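Local coordinates for protein intracellular exo-alpha-(1->5)-L-arabinofuranosidase (Bifidobacterium longum, PDB 2Y2W) that hydrolyses terminal non-reducing alpha-L-arabinofuranosyl bonds in arabinans and arabinoxylan, helping bifidobacteria to break down plant cell-wall polysaccharide, at residues V68-G72 against W139-E143; R109-N114 against C211-E215. All coordinates share one frame; numbering follows the deposited sequence.

Contact 1: residues V68-G72 against W139-E143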
ATOM      1  N   VAL D  68      28.403   0.670   1.286  1.00 25.94           N
ATOM      2  CA  VAL D  68      28.520   0.791  -0.162  1.00 26.01           C
ATOM      3  C   VAL D  68      27.133   0.993  -0.775  1.00 26.15           C
ATOM      4  O   VAL D  68      26.253   0.132  -0.663  1.00 26.13           O
ATOM      5  CB  VAL D  68      29.238  -0.437  -0.789  1.00 25.98           C
ATOM      6  CG1 VAL D  68      29.115  -0.430  -2.301  1.00 25.96           C
ATOM      7  CG2 VAL D  68      30.702  -0.455  -0.398  1.00 25.85           C
ATOM      8  N   GLU D  69      26.946   2.150  -1.404  1.00 26.20           N
ATOM      9  CA  GLU D  69      25.699   2.480  -2.076  1.00 26.22           C
ATOM     10  C   GLU D  69      25.942   2.595  -3.575  1.00 26.26           C
ATOM     11  O   GLU D  69      27.032   2.991  -4.008  1.00 26.26           O
ATOM     12  CB  GLU D  69      25.124   3.794  -1.529  1.00 26.22           C
ATOM     13  CG  GLU D  69      23.711   4.132  -2.027  1.00 26.46           C
ATOM     14  CD  GLU D  69      23.153   5.434  -1.460  1.00 26.98           C
ATOM     15  OE1 GLU D  69      23.748   5.996  -0.513  1.00 27.42           O
ATOM     16  OE2 GLU D  69      22.102   5.894  -1.960  1.00 26.46           O
ATOM     17  N   HIS D  70      24.932   2.238  -4.364  1.00 26.15           N
ATOM     18  CA  HIS D  70      24.943   2.525  -5.791  1.00 26.11           C
ATOM     19  C   HIS D  70      24.772   4.031  -5.981  1.00 26.21           C
ATOM     20  O   HIS D  70      23.727   4.512  -6.424  1.00 26.36           O
ATOM     21  CB  HIS D  70      23.843   1.755  -6.512  1.00 25.91           C
ATOM     22  CG  HIS D  70      24.132   0.296  -6.685  1.00 25.73           C
ATOM     23  ND1 HIS D  70      24.188  -0.307  -7.923  1.00 25.38           N
ATOM     24  CD2 HIS D  70      24.376  -0.680  -5.779  1.00 25.61           C
ATOM     25  CE1 HIS D  70      24.455  -1.592  -7.772  1.00 25.46           C
ATOM     26  NE2 HIS D  70      24.574  -1.844  -6.481  1.00 25.40           N
ATOM     27  N   LEU D  71      25.823   4.758  -5.615  1.00 26.36           N
ATOM     28  CA  LEU D  71      25.870   6.207  -5.668  1.00 26.42           C
ATOM     29  C   LEU D  71      27.181   6.586  -6.331  1.00 26.57           C
ATOM     30  O   LEU D  71      28.233   6.036  -5.994  1.00 26.60           O
ATOM     31  CB  LEU D  71      25.832   6.773  -4.248  1.00 26.42           C
ATOM     32  CG  LEU D  71      25.599   8.255  -3.932  1.00 26.28           C
ATOM     33  CD1 LEU D  71      25.549   8.424  -2.427  1.00 26.14           C
ATOM     34  CD2 LEU D  71      26.660   9.183  -4.519  1.00 26.23           C
ATOM     35  N   GLY D  72      27.110   7.518  -7.278  1.00 26.70           N
ATOM     36  CA  GLY D  72      28.292   8.045  -7.946  1.00 26.76           C
ATOM     37  C   GLY D  72      29.218   6.949  -8.420  1.00 26.86           C
ATOM     38  O   GLY D  72      28.858   6.167  -9.297  1.00 27.06           O
ATOM     39  N   TRP D 139      19.695   9.741  -7.190  1.00 23.25           N
ATOM     40  CA  TRP D 139      20.921  10.417  -7.623  1.00 23.09           C
ATOM     41  C   TRP D 139      20.900  10.797  -9.104  1.00 23.20           C
ATOM     42  O   TRP D 139      21.892  11.295  -9.641  1.00 23.15           O
ATOM     43  CB  TRP D 139      22.148   9.568  -7.267  1.00 22.90           C
ATOM     44  CG  TRP D 139      22.187   9.282  -5.804  1.00 22.46           C
ATOM     45  CD1 TRP D 139      21.849   8.112  -5.188  1.00 21.86           C
ATOM     46  CD2 TRP D 139      22.523  10.205  -4.762  1.00 21.71           C
ATOM     47  NE1 TRP D 139      21.975   8.243  -3.826  1.00 21.54           N
ATOM     48  CE2 TRP D 139      22.382   9.519  -3.537  1.00 21.60           C
ATOM     49  CE3 TRP D 139      22.940  11.542  -4.746  1.00 21.27           C
ATOM     50  CZ2 TRP D 139      22.650  10.123  -2.305  1.00 21.89           C
ATOM     51  CZ3 TRP D 139      23.202  12.143  -3.521  1.00 21.52           C
ATOM     52  CH2 TRP D 139      23.058  11.432  -2.317  1.00 21.72           C
ATOM     53  N   HIS D 140      19.749  10.575  -9.738  1.00 23.28           N
ATOM     54  CA  HIS D 140      19.508  10.926 -11.139  1.00 23.45           C
ATOM     55  C   HIS D 140      20.521  10.264 -12.072  1.00 23.51           C
ATOM     56  O   HIS D 140      21.186  10.927 -12.863  1.00 23.57           O
ATOM     57  CB  HIS D 140      19.481  12.450 -11.325  1.00 23.36           C
ATOM     58  CG  HIS D 140      18.665  12.902 -12.495  1.00 23.28           C
ATOM     59  ND1 HIS D 140      17.288  12.846 -12.507  1.00 22.81           N
ATOM     60  CD2 HIS D 140      19.029  13.426 -13.689  1.00 23.19           C
ATOM     61  CE1 HIS D 140      16.840  13.312 -13.658  1.00 22.65           C
ATOM     62  NE2 HIS D 140      17.877  13.672 -14.393  1.00 22.86           N
ATOM     63  N   CYS D 141      20.629   8.945 -11.963  1.00 23.76           N
ATOM     64  CA  CYS D 141      21.574   8.180 -12.765  1.00 24.23           C
ATOM     65  C   CYS D 141      20.899   6.997 -13.432  1.00 24.32           C
ATOM     66  O   CYS D 141      19.880   6.503 -12.947  1.00 24.32           O
ATOM     67  CB  CYS D 141      22.730   7.681 -11.891  1.00 24.24           C
ATOM     68  SG  CYS D 141      23.741   8.997 -11.177  1.00 25.11           S
ATOM     69  N   THR D 142      21.466   6.552 -14.552  1.00 24.55           N
ATOM     70  CA  THR D 142      21.079   5.276 -15.143  1.00 24.87           C
ATOM     71  C   THR D 142      21.975   4.161 -14.603  1.00 25.03           C
ATOM     72  O   THR D 142      23.204   4.296 -14.561  1.00 24.96           O
ATOM     73  CB  THR D 142      21.051   5.292 -16.700  1.00 24.96           C
ATOM     74  OG1 THR D 142      21.050   3.947 -17.197  1.00 25.05           O
ATOM     75  CG2 THR D 142      22.249   6.011 -17.267  1.00 25.45           C
ATOM     76  N   GLU D 143      21.333   3.071 -14.187  1.00 25.08           N
ATOM     77  CA  GLU D 143      21.993   1.943 -13.543  1.00 25.14           C
ATOM     78  C   GLU D 143      21.966   0.703 -14.444  1.00 25.25           C
ATOM     79  O   GLU D 143      20.897   0.226 -14.843  1.00 25.21           O
ATOM     80  CB  GLU D 143      21.321   1.670 -12.191  1.00 25.15           C
ATOM     81  CG  GLU D 143      21.631   0.320 -11.554  1.00 25.45           C
ATOM     82  CD  GLU D 143      22.951   0.289 -10.813  1.00 26.29           C
ATOM     83  OE1 GLU D 143      23.371   1.329 -10.261  1.00 26.70           O
ATOM     84  OE2 GLU D 143      23.566  -0.793 -10.767  1.00 26.64           O
TER

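Contact 2: residues R109-N114 against C211-E215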
ATOM      1  N   ARG D 109      27.398  -2.103   4.577  1.00 24.74           N
ATOM      2  CA  ARG D 109      25.985  -1.878   4.299  1.00 24.52           C
ATOM      3  C   ARG D 109      25.753  -1.721   2.795  1.00 24.18           C
ATOM      4  O   ARG D 109      26.502  -1.018   2.109  1.00 24.14           O
ATOM      5  CB  ARG D 109      25.490  -0.656   5.075  1.00 24.69           C
ATOM      6  CG  ARG D 109      23.993  -0.419   5.020  1.00 25.46           C
ATOM      7  CD  ARG D 109      23.568   0.514   6.134  1.00 26.62           C
ATOM      8  NE  ARG D 109      22.161   0.888   6.030  1.00 27.16           N
ATOM      9  CZ  ARG D 109      21.730   2.080   5.631  1.00 27.86           C
ATOM     10  NH1 ARG D 109      22.596   3.030   5.298  1.00 27.87           N
ATOM     11  NH2 ARG D 109      20.427   2.323   5.569  1.00 28.38           N
ATOM     12  N   TYR D 110      24.711  -2.385   2.297  1.00 23.69           N
ATOM     13  CA  TYR D 110      24.445  -2.504   0.864  1.00 23.09           C
ATOM     14  C   TYR D 110      22.949  -2.734   0.642  1.00 22.90           C
ATOM     15  O   TYR D 110      22.308  -3.395   1.461  1.00 22.83           O
ATOM     16  CB  TYR D 110      25.252  -3.678   0.298  1.00 23.03           C
ATOM     17  CG  TYR D 110      25.132  -3.884  -1.199  1.00 22.87           C
ATOM     18  CD1 TYR D 110      25.882  -3.118  -2.093  1.00 22.49           C
ATOM     19  CD2 TYR D 110      24.278  -4.852  -1.720  1.00 22.43           C
ATOM     20  CE1 TYR D 110      25.773  -3.304  -3.464  1.00 22.62           C
ATOM     21  CE2 TYR D 110      24.163  -5.046  -3.089  1.00 22.73           C
ATOM     22  CZ  TYR D 110      24.914  -4.270  -3.955  1.00 22.66           C
ATOM     23  OH  TYR D 110      24.802  -4.461  -5.314  1.00 23.01           O
ATOM     24  N   PRO D 111      22.377  -2.184  -0.454  1.00 22.68           N
ATOM     25  CA  PRO D 111      22.978  -1.298  -1.451  1.00 22.51           C
ATOM     26  C   PRO D 111      22.629   0.184  -1.258  1.00 22.34           C
ATOM     27  O   PRO D 111      22.891   0.992  -2.149  1.00 22.46           O
ATOM     28  CB  PRO D 111      22.369  -1.808  -2.757  1.00 22.41           C
ATOM     29  CG  PRO D 111      21.002  -2.298  -2.362  1.00 22.67           C
ATOM     30  CD  PRO D 111      21.024  -2.599  -0.871  1.00 22.67           C
ATOM     31  N   GLY D 112      22.046   0.529  -0.111  1.00 22.08           N
ATOM     32  CA  GLY D 112      21.595   1.894   0.147  1.00 21.65           C
ATOM     33  C   GLY D 112      21.028   2.098   1.544  1.00 21.26           C
ATOM     34  O   GLY D 112      20.840   1.136   2.281  1.00 21.19           O
ATOM     35  N   GLY D 113      20.752   3.347   1.919  1.00 20.99           N
ATOM     36  CA  GLY D 113      20.969   4.509   1.059  1.00 20.70           C
ATOM     37  C   GLY D 113      19.754   4.858   0.229  1.00 20.59           C
ATOM     38  O   GLY D 113      18.935   3.989  -0.076  1.00 20.69           O
ATOM     39  N   ASN D 114      19.644   6.132  -0.141  1.00 20.40           N
ATOM     40  CA  ASN D 114      18.530   6.634  -0.950  1.00 20.27           C
ATOM     41  C   ASN D 114      18.237   5.794  -2.190  1.00 20.09           C
ATOM     42  O   ASN D 114      17.084   5.680  -2.613  1.00 20.16           O
ATOM     43  CB  ASN D 114      18.783   8.084  -1.363  1.00 20.32           C
ATOM     44  CG  ASN D 114      18.929   9.012  -0.179  1.00 20.81           C
ATOM     45  OD1 ASN D 114      18.700   8.620   0.965  1.00 21.26           O
ATOM     46  ND2 ASN D 114      19.311  10.255  -0.448  1.00 21.61           N
ATOM     47  N   CYS D 211      18.475  -4.083   7.026  1.00 25.54           N
ATOM     48  CA  CYS D 211      17.881  -2.764   7.218  1.00 25.64           C
ATOM     49  C   CYS D 211      16.529  -2.673   6.517  1.00 25.74           C
ATOM     50  O   CYS D 211      16.442  -2.775   5.289  1.00 25.65           O
ATOM     51  CB  CYS D 211      18.819  -1.665   6.716  1.00 25.56           C
ATOM     52  SG  CYS D 211      20.391  -1.617   7.579  1.00 25.53           S
ATOM     53  N   ILE D 212      15.478  -2.492   7.310  1.00 25.85           N
ATOM     54  CA  ILE D 212      14.127  -2.397   6.781  1.00 26.08           C
ATOM     55  C   ILE D 212      13.863  -0.968   6.305  1.00 26.23           C
ATOM     56  O   ILE D 212      13.390  -0.113   7.060  1.00 26.24           O
ATOM     57  CB  ILE D 212      13.076  -2.873   7.816  1.00 26.17           C
ATOM     58  CG1 ILE D 212      13.464  -4.252   8.361  1.00 26.17           C
ATOM     59  CG2 ILE D 212      11.688  -2.936   7.187  1.00 26.14           C
ATOM     60  CD1 ILE D 212      12.880  -4.579   9.709  1.00 26.52           C
ATOM     61  N   GLY D 213      14.197  -0.723   5.041  1.00 26.40           N
ATOM     62  CA  GLY D 213      14.050   0.593   4.436  1.00 26.47           C
ATOM     63  C   GLY D 213      15.231   1.497   4.703  1.00 26.65           C
ATOM     64  O   GLY D 213      16.160   1.127   5.427  1.00 26.58           O
ATOM     65  N   ASN D 214      15.182   2.688   4.111  1.00 26.77           N
ATOM     66  CA  ASN D 214      16.202   3.707   4.302  1.00 26.90           C
ATOM     67  C   ASN D 214      15.597   5.092   4.496  1.00 27.18           C
ATOM     68  O   ASN D 214      14.689   5.488   3.760  1.00 27.09           O
ATOM     69  CB  ASN D 214      17.156   3.740   3.111  1.00 26.83           C
ATOM     70  CG  ASN D 214      18.243   4.776   3.274  1.00 26.67           C
ATOM     71  OD1 ASN D 214      19.229   4.549   3.975  1.00 26.89           O
ATOM     72  ND2 ASN D 214      18.068   5.925   2.635  1.00 26.40           N
ATOM     73  N   GLU D 215      16.111   5.815   5.493  1.00 27.42           N
ATOM     74  CA  GLU D 215      15.772   7.221   5.751  1.00 27.84           C
ATOM     75  C   GLU D 215      14.325   7.580   5.403  1.00 27.80           C
ATOM     76  O   GLU D 215      14.063   8.568   4.713  1.00 27.73           O
ATOM     77  CB  GLU D 215      16.752   8.153   5.019  1.00 28.00           C
ATOM     78  CG  GLU D 215      18.180   8.131   5.569  1.00 28.81           C
ATOM     79  CD  GLU D 215      19.109   9.111   4.864  1.00 29.81           C
ATOM     80  OE1 GLU D 215      19.031   9.233   3.622  1.00 29.84           O
ATOM     81  OE2 GLU D 215      19.925   9.757   5.554  1.00 30.42           O
TER

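Contact 1: residues V68-G72 against W139-E143
Trp139 and Glu143 reach across to Glu69, His70 and Leu71 and join a loop and a small hairpin over the catalytic face of a (beta/alpha)8 barrel. Residues 68-72 follow the first barrel strand, while 139-143 belong to the hairpin of strands 134-136 and 141-143, inserted after the second. His140 and Cys141 form a G1 bulge opposite Asp136 in that hairpin. Glu69, which probably binds alpha-L-arabinofuranose, runs out fully extended, its CG anti to the backbone N (chi1 -172°). Its OE2 accepts a hydrogen bond from the indole NE1 of Trp139 at 3.0 Å. The acceptor lies near the indole plane, but the donor arrives from above the carboxylate plane. A second bond to OE2, from the backbone N of Phe115, and a weak one from Gln409 NE2 to OE1 hold the carboxylate further. His70, centre of an inverse gamma turn, uses both ring nitrogens: ND1 donates to Glu143 OE1 at 3.0 Å, almost in the imidazole plane, and NE2 bonds with Tyr110 OH. Glu143 folds back at chi2 (81°) to bring its carboxylate to the ring edge, with the ring and carboxylate planes 56° apart; OE2 of Glu143 is also bonded by Tyr76 OH. These bonds should fix the rotation of the imidazole about CB-CG, and Phe115 stacks on it. Beside the Glu69-Trp139 bond, Leu71 lies over one face of the indole: its CG makes a CH-pi contact 3.6 Å from the centroid of the five-membered ring, and CD1 lies above the rim at CE2 and CZ2, 3.4 Å from CZ2 of Trp139.

Contact 2: residues R109-N114 against C211-E215
The flat guanidinium of Arg109 meets Cys211 and Asn214 along its edge, while the carbonyl oxygen of Gly112 sits 3.5 Å above the centre of one face. At the edge, NE donates to Cys211 SG at 3.4 Å and NH2 to Asn214 OD1 at 3.0 Å. The latter bond lies in the carbonyl plane on a lone pair of OD1, with the guanidinium and amide planes 30° apart. Arg109 stretches from the second barrel strand with CG anti to the backbone N (chi1 -172°), nearly straight as far as NE, which carries the guanidinium across from strand 107-110 to the residues that follow strand 209-212. There NH1 forms a salt bridge with Glu340, the probable nucleophile, and Phe67 makes a cation-pi contact. Asn214 OD1 takes a second, weak bond at 2.8 Å from Gly113 N, the nitrogen of the cis peptide between Gly112 and Gly113. On the other arm of the amide, Asn214 ND2 donates to Gln221 OE1, and Gln221 NE2 donates to Asn114 OD1. That oxygen also lies 3.2 Å from Asn214 ND2, with the two amide planes 61° apart. Glu215 follows Asn214, the Asn-Glu pair at the end of the fourth strand that marks clan GH-A glycosidases, and is the probable proton donor/acceptor; OE2 is hydrogen-bonded with His284 ND1. Donors at OD1 and an acceptor at ND2 settle which way the Asn214 amide faces. Asn114 and Asn214, both probably in contact with the sugar, are held by Arg109, Gln221 and Gly113 N, a network that probably sets the orientation of their amides.

Contacts 1 and 2 lie about 13 Å apart, centre to centre, and their segments alternate along the chain. They join where the first two barrel strands end: Val68 N is 2.7 Å from Arg109 O, a probable hydrogen bond. Glu69 packs on the turn of 109-114, its CG 3.2 Å from Pro111 O and its OE2 3.1 Å from Asn114 N. Contact 1 probably contributes Glu69 to the arabinofuranose pocket, and contact 2 Asn114, Asn214 and the probable acid/base Glu215. The side chains of Asn214 and Glu215 also pack against Glu340, which brings the probable nucleophile up to the same site.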